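PDB 4LRL: HD domain protein from Enterococcus faecalis, which probably hydrolyses deoxyribonucleoside triphosphates as a metal-dependent HD-domain triphosphohydrolase, under allosteric control by bound nucleotides. Local coordinates for residues Q53-L58 against E123-L128. Residues are numbered along the deposited sequence; the frame is centred on the assembly and turned at random.
Sequences QVILDL and ERLITL
Ile55 and Leu125 meet through their terminal methyls, CD1 of Ile55 lying 4.1 Å from CD1 of Leu125, and the side-chain contacts between helices 53-58 and 124-128 are all apolar. The same Ile55 CD1 also rests 3.8 Å from CB of Leu128, the two side chains crossing at about a right angle. Isoleucine suits this place because its longer branch, with CG1 anti to the carbonyl carbon (chi1 -59°), ends in a methyl that reaches the backbone of the other helix at Leu128. Val54, the preceding residue, packs its CG1 4.1 Å from Leu125 CD1, so that this one leucine methyl serves both residues. The short, beta-branched valine presents its bulk close to its own backbone, whereas Leu125, with CG anti to its backbone N (chi1 180°), has the length to come across.

Polar bonds stay within each segment. Gln53 NE2 donates to Asp57 OD1 over 3.1 Å, one turn on, meeting the carboxylate from above its plane; Asp57 OD2 is hydrogen-bonded to Tyr29 OH. In 123-128, Glu123 O accepts from both N and OG1 of Thr127, the hydroxyl at 2.7 Å and above the carbonyl plane, which gives this buried side chain a partner one turn back.

The axes of the two short segments run nearly parallel, 12° apart, with a closest approach of 10.7 Å, so side chains must span the gap. Tyr95 of helix 87-108 touches Ile55 and Leu128, and Cys129, next along helix 124-133, touches Val54 and Ile55. With no hydrogen bond across it, this buried contact probably rests on shape and the exclusion of water, joining the helix that leads to the dGTP-binding Asn60 to the HD-domain helix preceding the nickel ligands His134 and Asp135.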
loop_
_atom_site.group_PDB
_atom_site.type_symbol
_atom_site.label_atom_id
_atom_site.label_comp_id
_atom_site.label_asym_id
_atom_site.label_seq_id
_atom_site.Cartn_x
_atom_site.Cartn_y
_atom_site.Cartn_z
ATOM N N GLN C 53 6.292 -29.830 -16.102
ATOM C CA GLN C 53 6.615 -30.937 -15.202
ATOM C C GLN C 53 8.049 -30.828 -14.665
ATOM O O GLN C 53 8.304 -31.115 -13.499
ATOM C CB GLN C 53 6.407 -32.277 -15.924
ATOM C CG GLN C 53 6.487 -33.510 -15.033
ATOM C CD GLN C 53 5.379 -33.554 -13.983
ATOM O OE1 GLN C 53 4.204 -33.733 -14.307
ATOM N NE2 GLN C 53 5.757 -33.404 -12.717
ATOM N N VAL C 54 8.980 -30.409 -15.516
ATOM C CA VAL C 54 10.376 -30.250 -15.123
ATOM C C VAL C 54 10.514 -29.248 -13.966
ATOM O O VAL C 54 11.244 -29.500 -13.003
ATOM C CB VAL C 54 11.253 -29.813 -16.326
ATOM C CG1 VAL C 54 12.650 -29.400 -15.877
ATOM C CG2 VAL C 54 11.336 -30.929 -17.354
ATOM N N ILE C 55 9.799 -28.124 -14.070
ATOM C CA ILE C 55 9.837 -27.072 -13.063
ATOM C C ILE C 55 9.216 -27.556 -11.749
ATOM O O ILE C 55 9.798 -27.353 -10.683
ATOM C CB ILE C 55 9.147 -25.772 -13.566
ATOM C CG1 ILE C 55 9.824 -25.252 -14.846
ATOM C CG2 ILE C 55 9.098 -24.704 -12.460
ATOM C CD1 ILE C 55 11.317 -24.927 -14.721
ATOM N N LEU C 56 8.056 -28.211 -11.831
ATOM C CA LEU C 56 7.411 -28.744 -10.639
ATOM C C LEU C 56 8.325 -29.733 -9.917
ATOM O O LEU C 56 8.463 -29.682 -8.687
ATOM C CB LEU C 56 6.068 -29.396 -10.970
ATOM C CG LEU C 56 5.318 -29.963 -9.752
ATOM C CD1 LEU C 56 4.951 -28.867 -8.763
ATOM C CD2 LEU C 56 4.095 -30.744 -10.161
ATOM N N ASP C 57 8.953 -30.617 -10.695
ATOM C CA ASP C 57 9.894 -31.598 -10.151
ATOM C C ASP C 57 11.110 -30.934 -9.506
ATOM O O ASP C 57 11.585 -31.381 -8.459
ATOM C CB ASP C 57 10.352 -32.581 -11.232
ATOM C CG ASP C 57 9.264 -33.548 -11.653
ATOM O OD1 ASP C 57 8.253 -33.689 -10.931
ATOM O OD2 ASP C 57 9.432 -34.180 -12.713
ATOM N N LEU C 58 11.617 -29.875 -10.131
ATOM C CA LEU C 58 12.765 -29.164 -9.571
ATOM C C LEU C 58 12.407 -28.516 -8.239
ATOM O O LEU C 58 13.175 -28.615 -7.280
ATOM C CB LEU C 58 13.330 -28.138 -10.556
ATOM C CG LEU C 58 14.179 -28.688 -11.714
ATOM C CD1 LEU C 58 14.522 -27.566 -12.691
ATOM C CD2 LEU C 58 15.456 -29.389 -11.236
ATOM N N GLU C 123 14.520 -21.470 -25.882
ATOM C CA GLU C 123 15.355 -21.174 -24.714
ATOM C C GLU C 123 14.578 -21.073 -23.404
ATOM O O GLU C 123 15.181 -20.975 -22.341
ATOM C CB GLU C 123 16.144 -19.878 -24.929
ATOM C CG GLU C 123 16.964 -19.823 -26.216
ATOM C CD GLU C 123 18.333 -20.486 -26.104
ATOM O OE1 GLU C 123 19.269 -20.016 -26.778
ATOM O OE2 GLU C 123 18.479 -21.471 -25.349
ATOM N N ARG C 124 13.249 -21.094 -23.470
ATOM C CA ARG C 124 12.431 -20.881 -22.275
ATOM C C ARG C 124 12.766 -21.827 -21.112
ATOM O O ARG C 124 13.033 -21.373 -19.984
ATOM C CB ARG C 124 10.927 -20.943 -22.589
ATOM C CG ARG C 124 10.060 -20.849 -21.323
ATOM C CD ARG C 124 8.582 -20.702 -21.600
ATOM N NE ARG C 124 8.300 -19.531 -22.420
ATOM C CZ ARG C 124 7.100 -18.978 -22.566
ATOM N NH1 ARG C 124 6.960 -17.924 -23.351
ATOM N NH2 ARG C 124 6.045 -19.466 -21.930
ATOM N N LEU C 125 12.748 -23.130 -21.385
ATOM C CA LEU C 125 12.900 -24.131 -20.327
ATOM C C LEU C 125 14.240 -24.048 -19.596
ATOM O O LEU C 125 14.270 -24.083 -18.372
ATOM C CB LEU C 125 12.641 -25.546 -20.847
ATOM C CG LEU C 125 12.777 -26.673 -19.814
ATOM C CD1 LEU C 125 11.927 -26.427 -18.542
ATOM C CD2 LEU C 125 12.446 -28.014 -20.455
ATOM N N ILE C 126 15.332 -23.926 -20.344
ATOM C CA ILE C 126 16.654 -23.738 -19.749
ATOM C C ILE C 126 16.748 -22.439 -18.934
ATOM O O ILE C 126 17.433 -22.390 -17.909
ATOM C CB ILE C 126 17.798 -23.809 -20.816
ATOM C CG1 ILE C 126 19.172 -23.767 -20.130
ATOM C CG2 ILE C 126 17.667 -22.700 -21.853
ATOM C CD1 ILE C 126 20.356 -23.779 -21.083
ATOM N N THR C 127 16.057 -21.398 -19.392
ATOM C CA THR C 127 16.082 -20.113 -18.715
ATOM C C THR C 127 15.310 -20.194 -17.388
ATOM O O THR C 127 15.743 -19.626 -16.376
ATOM C CB THR C 127 15.540 -18.982 -19.612
ATOM O OG1 THR C 127 16.210 -19.004 -20.883
ATOM C CG2 THR C 127 15.771 -17.626 -18.973
ATOM N N LEU C 128 14.185 -20.912 -17.397
ATOM C CA LEU C 128 13.380 -21.101 -16.192
ATOM C C LEU C 128 14.129 -21.959 -15.184
ATOM O O LEU C 128 14.119 -21.679 -13.982
ATOM C CB LEU C 128 12.020 -21.718 -16.531
ATOM C CG LEU C 128 11.078 -20.850 -17.362
ATOM C CD1 LEU C 128 9.797 -21.591 -17.749
ATOM C CD2 LEU C 128 10.770 -19.566 -16.615
#